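Long-range contacts in endo-1,4-beta-xylanase (Uncultured bacterium, PDB 7AX7), which removes acetyl groups from acetylated xylan with the help of a cobalt ion, acting as the carbohydrate esterase family 4 domain of a multidomain xylanase: residues Ile48-Val53 / Asn90-Asp95; Thr65-Thr70 / Arg78-Trp83; Tyr116-Gly121 / Tyr197-Asn202. All coordinates share one frame; numbering follows the deposited sequence.

Contact 1 of 3, residues Ile48-Val53 / Asn90-Asp95; sequences IMQRQV and NSVGVD
Gln50 and Val92 mark the closest backbone approach, CA to CA 6.1 Å, where helix 46-54 passes the C-terminal end of helix 74-92. Both helices belong to the layer outside the curled parallel sheet of the NodB homology fold, and Val53, Val92 and Val94 also touch Leu59 of strand 58-61. No hydrogen bond links the two segments; the contact is made by aliphatic carbons, chiefly valine methyls. Val92 sits among three residues of helix 46-54: its CG1 reaches Met49 CB at 3.9 Å and the CG of Gln50 at 4.0 Å, while CG2 turns toward Val53. Gly93, with positive phi (80°), has left helical geometry, and the chain turns so that Val94 also faces helix 46-54. Val53 CG2, beside its own backbone N, meets both valines, with Val92 CG2 and Val94 CG1 each 3.7 Å from it. Met49 runs out straight as far as SD and then bends (chi3 54°), carrying its terminal methyl across to Ser91, near the end of helix 74-92. There Met49 CE rests 3.5 Å from Ser91 OG, a hydroxyl already engaged with the carbonyl oxygens of Ala87 and Ile88 in its own helix.

Contact 2 of 3, residues Thr65-Thr70 / Arg78-Trp83; sequences THQDMT and RNEMEW. With CO (cobalt (II) ion), chain B.
The carboxylate of Glu80 presents both oxygens to Thr65. Thr65 N donates to Glu80 OE1 from the syn side, 2.9 Å away and 28° out of the carboxylate plane; Thr65 OG1 donates to Glu80 OE2 at 2.5 Å, a separation short enough to be read with caution. The side-chain amide of Gln67 stands 35° from the carboxylate plane, and its NE2 donates to Thr65 OG1 (2.9 Å), which lies somewhat out of the amide plane. The threonine hydroxyl thus accepts from Gln67 while donating to Glu80. On the helix, one face of the Trp83 ring lies against the Asn79 carbonyl oxygen, off toward its rim. His66 sets off away from the helix; its imidazole meets Tyr103 edge-to-face and its NE2 binds cobalt at 2.2 Å. His62 and His66 bracket the H-S-x-x-H sequence characteristic of family 4 carbohydrate esterases, and with Asp12 they form the Asp-His-His metal site. Glu80 holds the middle of that sequence, since OE1 also accepts from Tyr64 N, and its chain bends sharply at chi2 (-111°) to turn the buried carboxylate into the loop. With an alanine here the backbone N-H groups of Tyr64 and Thr65 would probably lose their shared acceptor, and the loop between the two histidines would be less firmly set. Water 1 accepts from Gln67 N at 2.9 Å and donates a weak bond to Glu80 OE1. Farther along, Asp68 OD1 closes an Asx turn with Thr70 N and also takes the Thr70 hydroxyl. Met69 CE comes within 4.3 Å of Met81 SD, an apolar touch, with Glu80 CB equally near the methyl.

Contact 3 of 3, residues Tyr116-Gly121 / Tyr197-Asn202; sequences YPFIQG and YKIWSN
Phe118 and Trp200 share the first bond of a short parallel pairing that adds strand 199-200 to strand 118-123, which also pairs with strand 148-153 in the parallel sheet of this NodB-type deacetylase fold. Trp200 N donates to Phe118 O at 2.8 Å, and Trp200 O accepts from Gln120 N at 2.7 Å, both nearly straight (165° and 164°), so that Trp200 straddles Ile119. The next rung toward the N-terminal end is not direct: water 2 accepts from Phe118 N at 3.0 Å and donates to Lys198 O at 2.6 Å, bridging the two backbone groups. At the other end the backbone pattern gives way to a side chain. Ser201 OG, beside its own backbone N, accepts from Gly121 N at 2.9 Å, where the regular pairing has ended. Gly121 has backbone angles (phi 93°) at which a CB would probably collide with the carbonyl oxygen of Gln120, which itself accepts from Arg100. Backbone bonds of Pro117 and Ile119 with Phe99, and of Ser201 with Ile149, carry the pairing into the rest of the fold. Ile199 packs its CG1 against Phe118 CB, and Ile119 CD1 lies 3.8 Å from Trp200 CB. The indole is held at several points: NE1 donates to Pro193 O, and CD1 comes edge-on to Phe118 O at 3.3 Å. Over one face, toward the rim, lies Lys198 CE, 3.4 Å above the ring plane, its NZ bonded to Gly205 O.

In the fold
Contacts 1 and 2 share helix 74-92. Contact 1 uses its C-terminal end and contact 2 an earlier turn, nested within the chain loop that contact 1 closes, with centres 20 Å apart. Contact 1 lies at the surface and is apolar; contact 2 is partly buried and chiefly polar, its carboxylate bonded to the loop that carries the metal ligand His66. Contact 3, also partly buried, lies nearest the centre of the molecule and is the one made by strand pairing, so backbone bonds dominate there. Contacts 2 and 3 touch through Met81 CE and Tyr116 CD2, 3.6 Å apart, which joins helix 74-92 to the start of residues 116-121. Contacts 1 and 3 do not touch.

Contact 1 of 3, residues Ile48-Val53 / Asn90-Asp95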
loop_
_atom_site.group_PDB
_atom_site.type_symbol
_atom_site.label_atom_id
_atom_site.label_comp_id
_atom_site.label_asym_id
_atom_site.label_seq_id
_atom_site.Cartn_x
_atom_site.Cartn_y
_atom_site.Cartn_z
ATOM N N ILE A 48 -11.817 -11.254 2.692
ATOM C CA ILE A 48 -10.478 -10.744 2.981
ATOM C C ILE A 48 -10.533 -9.246 3.263
ATOM O O ILE A 48 -9.954 -8.756 4.241
ATOM C CB ILE A 48 -9.525 -11.071 1.816
ATOM C CG1 ILE A 48 -9.282 -12.582 1.729
ATOM C CG2 ILE A 48 -8.198 -10.282 1.917
ATOM C CD1 ILE A 48 -8.656 -13.017 0.388
ATOM N N MET A 49 -11.252 -8.498 2.419
ATOM C CA MET A 49 -11.400 -7.063 2.648
ATOM C C MET A 49 -12.140 -6.782 3.957
ATOM O O MET A 49 -11.809 -5.828 4.671
ATOM C CB MET A 49 -12.121 -6.418 1.463
ATOM C CG MET A 49 -11.393 -6.626 0.129
ATOM S SD MET A 49 -12.225 -5.890 -1.292
ATOM C CE MET A 49 -12.432 -4.192 -0.735
ATOM N N GLN A 50 -13.151 -7.592 4.288
ATOM C CA GLN A 50 -13.824 -7.410 5.570
ATOM C C GLN A 50 -12.844 -7.582 6.725
ATOM O O GLN A 50 -12.855 -6.797 7.683
ATOM C CB GLN A 50 -14.985 -8.395 5.712
ATOM C CG GLN A 50 -16.173 -8.138 4.787
ATOM C CD GLN A 50 -17.247 -9.200 4.950
ATOM O OE1 GLN A 50 -16.968 -10.396 4.866
ATOM N NE2 GLN A 50 -18.479 -8.766 5.200
ATOM N N ARG A 51 -11.985 -8.603 6.646
ATOM C CA ARG A 51 -10.987 -8.826 7.686
ATOM C C ARG A 51 -9.959 -7.694 7.726
ATOM O O ARG A 51 -9.529 -7.279 8.808
ATOM C CB ARG A 51 -10.303 -10.178 7.466
ATOM C CG ARG A 51 -9.290 -10.556 8.543
ATOM C CD ARG A 51 -8.554 -11.862 8.223
ATOM N NE ARG A 51 -7.504 -12.140 9.207
ATOM C CZ ARG A 51 -6.523 -13.020 9.036
ATOM N NH1 ARG A 51 -6.434 -13.721 7.910
ATOM N NH2 ARG A 51 -5.612 -13.185 9.987
ATOM N N GLN A 52 -9.558 -7.172 6.565
ATOM C CA GLN A 52 -8.673 -6.009 6.559
ATOM C C GLN A 52 -9.284 -4.862 7.361
ATOM O O GLN A 52 -8.608 -4.235 8.189
ATOM C CB GLN A 52 -8.367 -5.577 5.116
ATOM C CG GLN A 52 -7.425 -6.523 4.362
ATOM C CD GLN A 52 -7.361 -6.233 2.860
ATOM O OE1 GLN A 52 -8.383 -6.016 2.213
ATOM N NE2 GLN A 52 -6.155 -6.234 2.309
ATOM N N VAL A 53 -10.571 -4.577 7.137
ATOM C CA VAL A 53 -11.206 -3.492 7.878
ATOM C C VAL A 53 -11.302 -3.840 9.368
ATOM O O VAL A 53 -11.040 -2.994 10.231
ATOM C CB VAL A 53 -12.579 -3.152 7.262
ATOM C CG1 VAL A 53 -13.342 -2.190 8.160
ATOM C CG2 VAL A 53 -12.404 -2.548 5.852
ATOM N N ASN A 90 -18.533 0.747 -1.473
ATOM C CA ASN A 90 -19.776 -0.014 -1.521
ATOM C C ASN A 90 -19.624 -1.448 -1.043
ATOM O O ASN A 90 -20.637 -2.085 -0.736
ATOM C CB ASN A 90 -20.343 -0.022 -2.940
ATOM C CG ASN A 90 -20.832 1.330 -3.365
ATOM O OD1 ASN A 90 -21.048 2.213 -2.531
ATOM N ND2 ASN A 90 -21.015 1.509 -4.661
ATOM N N SER A 91 -18.402 -1.982 -1.010
ATOM C CA SER A 91 -18.219 -3.351 -0.541
ATOM C C SER A 91 -18.052 -3.412 0.970
ATOM O O SER A 91 -18.751 -4.183 1.632
ATOM C CB SER A 91 -17.019 -4.018 -1.231
ATOM O OG SER A 91 -15.794 -3.349 -0.962
ATOM N N VAL A 92 -17.140 -2.622 1.534
ATOM C CA VAL A 92 -16.840 -2.752 2.958
ATOM C C VAL A 92 -16.845 -1.404 3.676
ATOM O O VAL A 92 -16.397 -1.305 4.823
ATOM C CB VAL A 92 -15.500 -3.477 3.176
ATOM C CG1 VAL A 92 -15.535 -4.865 2.533
ATOM C CG2 VAL A 92 -14.332 -2.637 2.638
ATOM N N GLY A 93 -17.342 -0.361 3.019
ATOM C CA GLY A 93 -17.720 0.855 3.720
ATOM C C GLY A 93 -16.612 1.824 4.082
ATOM O O GLY A 93 -16.836 2.708 4.913
ATOM N N VAL A 94 -15.427 1.717 3.482
ATOM C CA VAL A 94 -14.340 2.629 3.826
ATOM C C VAL A 94 -14.009 3.506 2.633
ATOM O O VAL A 94 -14.231 3.143 1.471
ATOM C CB VAL A 94 -13.071 1.913 4.331
ATOM C CG1 VAL A 94 -13.404 1.036 5.522
ATOM C CG2 VAL A 94 -12.409 1.123 3.213
ATOM N N ASP A 95 -13.451 4.673 2.944
ATOM C CA ASP A 95 -13.184 5.725 1.978
ATOM C C ASP A 95 -11.699 5.743 1.635
ATOM O O ASP A 95 -10.855 5.986 2.504
ATOM C CB ASP A 95 -13.635 7.073 2.540
ATOM C CG ASP A 95 -15.137 7.114 2.811
ATOM O OD1 ASP A 95 -15.912 6.797 1.882
ATOM O OD2 ASP A 95 -15.535 7.432 3.949
#

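Contact 2 of 3, residues Thr65-Thr70 / Arg78-Trp83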
loop_
_atom_site.group_PDB
_atom_site.type_symbol
_atom_site.label_atom_id
_atom_site.label_comp_id
_atom_site.label_asym_id
_atom_site.label_seq_id
_atom_site.Cartn_x
_atom_site.Cartn_y
_atom_site.Cartn_z
ATOM N N THR A 65 -7.816 -1.422 -13.309
ATOM C CA THR A 65 -7.303 -2.486 -14.169
ATOM C C THR A 65 -5.795 -2.678 -14.060
ATOM O O THR A 65 -5.252 -3.579 -14.707
ATOM C CB THR A 65 -7.658 -2.226 -15.646
ATOM O OG1 THR A 65 -7.050 -1.003 -16.077
ATOM C CG2 THR A 65 -9.157 -2.149 -15.850
ATOM N N HIS A 66 -5.105 -1.850 -13.281
ATOM C CA HIS A 66 -3.662 -1.977 -13.085
ATOM C C HIS A 66 -2.909 -1.957 -14.418
ATOM O O HIS A 66 -2.062 -2.806 -14.697
ATOM C CB HIS A 66 -3.327 -3.243 -12.285
ATOM C CG HIS A 66 -1.958 -3.220 -11.679
ATOM N ND1 HIS A 66 -0.849 -3.735 -12.318
ATOM C CD2 HIS A 66 -1.514 -2.711 -10.506
ATOM C CE1 HIS A 66 0.215 -3.561 -11.555
ATOM N NE2 HIS A 66 -0.162 -2.939 -10.452
ATOM N N GLN A 67 -3.226 -0.981 -15.254
ATOM C CA GLN A 67 -2.451 -0.751 -16.463
ATOM C C GLN A 67 -1.558 0.469 -16.269
ATOM O O GLN A 67 -1.702 1.222 -15.303
ATOM C CB GLN A 67 -3.364 -0.569 -17.679
ATOM C CG GLN A 67 -4.192 -1.810 -18.003
ATOM C CD GLN A 67 -5.176 -1.574 -19.143
ATOM O OE1 GLN A 67 -4.954 -2.025 -20.266
ATOM N NE2 GLN A 67 -6.262 -0.853 -18.857
ATOM N N ASP A 68 -0.610 0.641 -17.193
ATOM C CA ASP A 68 0.236 1.828 -17.210
ATOM C C ASP A 68 -0.627 3.032 -17.562
ATOM O O ASP A 68 -1.051 3.193 -18.711
ATOM C CB ASP A 68 1.376 1.655 -18.210
ATOM C CG ASP A 68 2.359 2.816 -18.189
ATOM O OD1 ASP A 68 1.975 3.926 -17.781
ATOM O OD2 ASP A 68 3.520 2.620 -18.583
ATOM N N MET A 69 -0.906 3.871 -16.573
ATOM C CA MET A 69 -1.868 4.949 -16.770
ATOM C C MET A 69 -1.261 6.169 -17.457
ATOM O O MET A 69 -1.991 7.126 -17.743
ATOM C CB MET A 69 -2.500 5.321 -15.419
ATOM C CG MET A 69 -3.180 4.114 -14.733
ATOM S SD MET A 69 -3.874 4.394 -13.083
ATOM C CE MET A 69 -5.206 5.548 -13.411
ATOM N N THR A 70 0.042 6.156 -17.753
ATOM C CA THR A 70 0.582 7.192 -18.627
ATOM C C THR A 70 0.122 7.013 -20.069
ATOM O O THR A 70 0.283 7.932 -20.878
ATOM C CB THR A 70 2.122 7.237 -18.563
ATOM O OG1 THR A 70 2.690 6.078 -19.192
ATOM C CG2 THR A 70 2.601 7.319 -17.122
ATOM N N ARG A 78 -9.970 8.998 -14.847
ATOM C CA ARG A 78 -10.970 9.346 -13.839
ATOM C C ARG A 78 -11.930 8.188 -13.575
ATOM O O ARG A 78 -12.295 7.929 -12.422
ATOM C CB ARG A 78 -11.740 10.599 -14.254
ATOM C CG ARG A 78 -10.898 11.876 -14.296
ATOM C CD ARG A 78 -11.776 13.095 -14.606
ATOM N NE ARG A 78 -11.030 14.340 -14.475
ATOM C CZ ARG A 78 -10.751 14.929 -13.313
ATOM N NH1 ARG A 78 -11.158 14.382 -12.171
ATOM N NH2 ARG A 78 -10.067 16.070 -13.286
ATOM N N ASN A 79 -12.362 7.485 -14.628
ATOM C CA ASN A 79 -13.232 6.330 -14.430
ATOM C C ASN A 79 -12.546 5.262 -13.583
ATOM O O ASN A 79 -13.152 4.709 -12.659
ATOM C CB ASN A 79 -13.666 5.743 -15.775
ATOM C CG ASN A 79 -14.624 6.645 -16.520
ATOM O OD1 ASN A 79 -15.166 7.592 -15.948
ATOM N ND2 ASN A 79 -14.844 6.356 -17.805
ATOM N N GLU A 80 -11.282 4.956 -13.888
ATOM C CA GLU A 80 -10.550 3.974 -13.091
ATOM C C GLU A 80 -10.569 4.345 -11.607
ATOM O O GLU A 80 -10.854 3.506 -10.748
ATOM C CB GLU A 80 -9.114 3.844 -13.599
ATOM C CG GLU A 80 -8.992 3.166 -14.964
ATOM C CD GLU A 80 -8.354 1.789 -14.898
ATOM O OE1 GLU A 80 -7.730 1.447 -13.871
ATOM O OE2 GLU A 80 -8.469 1.046 -15.890
ATOM N N MET A 81 -10.283 5.609 -11.290
ATOM C CA MET A 81 -10.242 6.031 -9.890
ATOM C C MET A 81 -11.624 5.950 -9.242
ATOM O O MET A 81 -11.785 5.368 -8.157
ATOM C CB MET A 81 -9.679 7.446 -9.792
ATOM C CG MET A 81 -8.280 7.595 -10.388
ATOM S SD MET A 81 -7.082 6.491 -9.615
ATOM C CE MET A 81 -7.164 7.152 -7.934
ATOM N N GLU A 82 -12.637 6.524 -9.889
ATOM C CA GLU A 82 -13.983 6.499 -9.317
ATOM C C GLU A 82 -14.482 5.072 -9.108
ATOM O O GLU A 82 -15.050 4.752 -8.059
ATOM C CB GLU A 82 -14.942 7.281 -10.213
ATOM C CG GLU A 82 -14.588 8.756 -10.289
ATOM C CD GLU A 82 -15.285 9.488 -11.422
ATOM O OE1 GLU A 82 -16.287 8.958 -11.955
ATOM O OE2 GLU A 82 -14.819 10.596 -11.776
ATOM N N TRP A 83 -14.295 4.202 -10.099
ATOM C CA TRP A 83 -14.766 2.831 -9.950
ATOM C C TRP A 83 -14.026 2.097 -8.839
ATOM O O TRP A 83 -14.618 1.247 -8.167
ATOM C CB TRP A 83 -14.613 2.075 -11.263
ATOM C CG TRP A 83 -15.434 2.651 -12.362
ATOM C CD1 TRP A 83 -16.592 3.364 -12.235
ATOM C CD2 TRP A 83 -15.142 2.601 -13.762
ATOM N NE1 TRP A 83 -17.050 3.745 -13.472
ATOM C CE2 TRP A 83 -16.178 3.293 -14.429
ATOM C CE3 TRP A 83 -14.104 2.036 -14.519
ATOM C CZ2 TRP A 83 -16.207 3.444 -15.819
ATOM C CZ3 TRP A 83 -14.135 2.182 -15.906
ATOM C CH2 TRP A 83 -15.182 2.878 -16.537
HETATM CO CO CO B . 1.115 -2.863 -8.717
HETATM O O HOH W 1 -4.995 1.313 -14.722
#

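Contact 3 of 3, residues Tyr116-Gly121 / Tyr197-Asn202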
loop_
_atom_site.group_PDB
_atom_site.type_symbol
_atom_site.label_atom_id
_atom_site.label_comp_id
_atom_site.label_asym_id
_atom_site.label_seq_id
_atom_site.Cartn_x
_atom_site.Cartn_y
_atom_site.Cartn_z
ATOM N N TYR A 116 -6.487 12.217 -5.350
ATOM C CA TYR A 116 -5.915 11.705 -4.123
ATOM C C TYR A 116 -4.422 11.993 -4.074
ATOM O O TYR A 116 -3.771 12.110 -5.119
ATOM C CB TYR A 116 -6.137 10.191 -4.001
ATOM C CG TYR A 116 -7.582 9.758 -4.030
ATOM C CD1 TYR A 116 -8.400 9.931 -2.919
ATOM C CD2 TYR A 116 -8.121 9.151 -5.157
ATOM C CE1 TYR A 116 -9.715 9.524 -2.929
ATOM C CE2 TYR A 116 -9.441 8.735 -5.181
ATOM C CZ TYR A 116 -10.230 8.922 -4.068
ATOM O OH TYR A 116 -11.544 8.518 -4.098
ATOM N N PRO A 117 -3.842 12.105 -2.878
ATOM C CA PRO A 117 -2.377 12.164 -2.781
ATOM C C PRO A 117 -1.742 10.918 -3.389
ATOM O O PRO A 117 -2.209 9.790 -3.185
ATOM C CB PRO A 117 -2.118 12.248 -1.271
ATOM C CG PRO A 117 -3.420 12.735 -0.677
ATOM C CD PRO A 117 -4.496 12.175 -1.557
ATOM N N PHE A 118 -0.661 11.140 -4.133
ATOM C CA PHE A 118 0.124 10.065 -4.730
ATOM C C PHE A 118 1.135 9.522 -3.720
ATOM O O PHE A 118 1.860 10.293 -3.083
ATOM C CB PHE A 118 0.875 10.572 -5.968
ATOM C CG PHE A 118 0.004 10.777 -7.196
ATOM C CD1 PHE A 118 -1.101 11.620 -7.159
ATOM C CD2 PHE A 118 0.319 10.141 -8.394
ATOM C CE1 PHE A 118 -1.887 11.817 -8.288
ATOM C CE2 PHE A 118 -0.462 10.329 -9.525
ATOM C CZ PHE A 118 -1.565 11.176 -9.468
ATOM N N ILE A 119 1.229 8.199 -3.625
ATOM C CA ILE A 119 2.173 7.538 -2.732
ATOM C C ILE A 119 3.136 6.697 -3.558
ATOM O O ILE A 119 2.712 5.937 -4.433
ATOM C CB ILE A 119 1.454 6.665 -1.688
ATOM C CG1 ILE A 119 0.530 7.530 -0.821
ATOM C CG2 ILE A 119 2.479 5.911 -0.845
ATOM C CD1 ILE A 119 1.238 8.678 -0.111
ATOM N N GLN A 120 4.430 6.850 -3.298
ATOM C CA GLN A 120 5.397 5.908 -3.843
ATOM C C GLN A 120 5.964 5.040 -2.718
ATOM O O GLN A 120 5.478 3.932 -2.489
ATOM C CB GLN A 120 6.515 6.646 -4.581
ATOM C CG GLN A 120 7.567 5.714 -5.159
ATOM C CD GLN A 120 8.640 6.455 -5.918
ATOM O OE1 GLN A 120 8.362 7.419 -6.633
ATOM N NE2 GLN A 120 9.879 6.022 -5.752
ATOM N N GLY A 121 6.972 5.536 -1.994
ATOM C CA GLY A 121 7.616 4.746 -0.957
ATOM C C GLY A 121 8.829 4.019 -1.504
ATOM O O GLY A 121 9.128 4.053 -2.699
ATOM N N TYR A 197 0.111 17.390 -7.451
ATOM C CA TYR A 197 1.334 17.353 -8.256
ATOM C C TYR A 197 2.539 16.905 -7.428
ATOM O O TYR A 197 3.678 17.280 -7.716
ATOM C CB TYR A 197 1.604 18.715 -8.902
ATOM C CG TYR A 197 0.388 19.362 -9.536
ATOM C CD1 TYR A 197 -0.386 18.677 -10.465
ATOM C CD2 TYR A 197 0.002 20.656 -9.189
ATOM C CE1 TYR A 197 -1.507 19.270 -11.047
ATOM C CE2 TYR A 197 -1.098 21.251 -9.762
ATOM C CZ TYR A 197 -1.853 20.555 -10.688
ATOM O OH TYR A 197 -2.958 21.148 -11.251
ATOM N N LYS A 198 2.293 16.090 -6.401
ATOM C CA LYS A 198 3.332 15.577 -5.521
ATOM C C LYS A 198 3.160 14.077 -5.349
ATOM O O LYS A 198 2.038 13.566 -5.340
ATOM C CB LYS A 198 3.274 16.258 -4.155
ATOM C CG LYS A 198 4.394 15.884 -3.202
ATOM C CD LYS A 198 4.359 16.785 -1.979
ATOM C CE LYS A 198 5.497 16.460 -1.011
ATOM N NZ LYS A 198 6.829 16.872 -1.548
ATOM N N ILE A 199 4.274 13.366 -5.212
ATOM C CA ILE A 199 4.231 11.949 -4.871
ATOM C C ILE A 199 5.118 11.718 -3.651
ATOM O O ILE A 199 6.292 12.105 -3.646
ATOM C CB ILE A 199 4.644 11.053 -6.058
ATOM C CG1 ILE A 199 4.448 9.569 -5.706
ATOM C CG2 ILE A 199 6.066 11.306 -6.471
ATOM C CD1 ILE A 199 4.238 8.674 -6.943
ATOM N N TRP A 200 4.552 11.082 -2.623
ATOM C CA TRP A 200 5.154 10.982 -1.297
ATOM C C TRP A 200 5.818 9.626 -1.091
ATOM O O TRP A 200 5.241 8.588 -1.423
ATOM C CB TRP A 200 4.097 11.143 -0.203
ATOM C CG TRP A 200 3.329 12.423 -0.141
ATOM C CD1 TRP A 200 2.168 12.721 -0.801
ATOM C CD2 TRP A 200 3.627 13.553 0.683
ATOM N NE1 TRP A 200 1.734 13.986 -0.451
ATOM C CE2 TRP A 200 2.614 14.518 0.457
ATOM C CE3 TRP A 200 4.660 13.854 1.581
ATOM C CZ2 TRP A 200 2.609 15.765 1.097
ATOM C CZ3 TRP A 200 4.646 15.095 2.223
ATOM C CH2 TRP A 200 3.630 16.030 1.976
ATOM N N SER A 201 7.016 9.639 -0.507
ATOM C CA SER A 201 7.633 8.438 0.039
ATOM C C SER A 201 7.895 8.525 1.535
ATOM O O SER A 201 8.163 7.494 2.162
ATOM C CB SER A 201 8.956 8.132 -0.683
ATOM O OG SER A 201 8.712 7.870 -2.052
ATOM N N ASN A 202 7.829 9.720 2.114
ATOM C CA ASN A 202 8.077 9.949 3.528
ATOM C C ASN A 202 7.217 11.132 3.939
ATOM O O ASN A 202 7.071 12.090 3.176
ATOM C CB ASN A 202 9.564 10.227 3.803
ATOM C CG ASN A 202 9.902 10.241 5.288
ATOM O OD1 ASN A 202 9.471 11.130 6.025
ATOM N ND2 ASN A 202 10.697 9.267 5.728
HETATM O O HOH W 2 -0.148 14.071 -4.059
#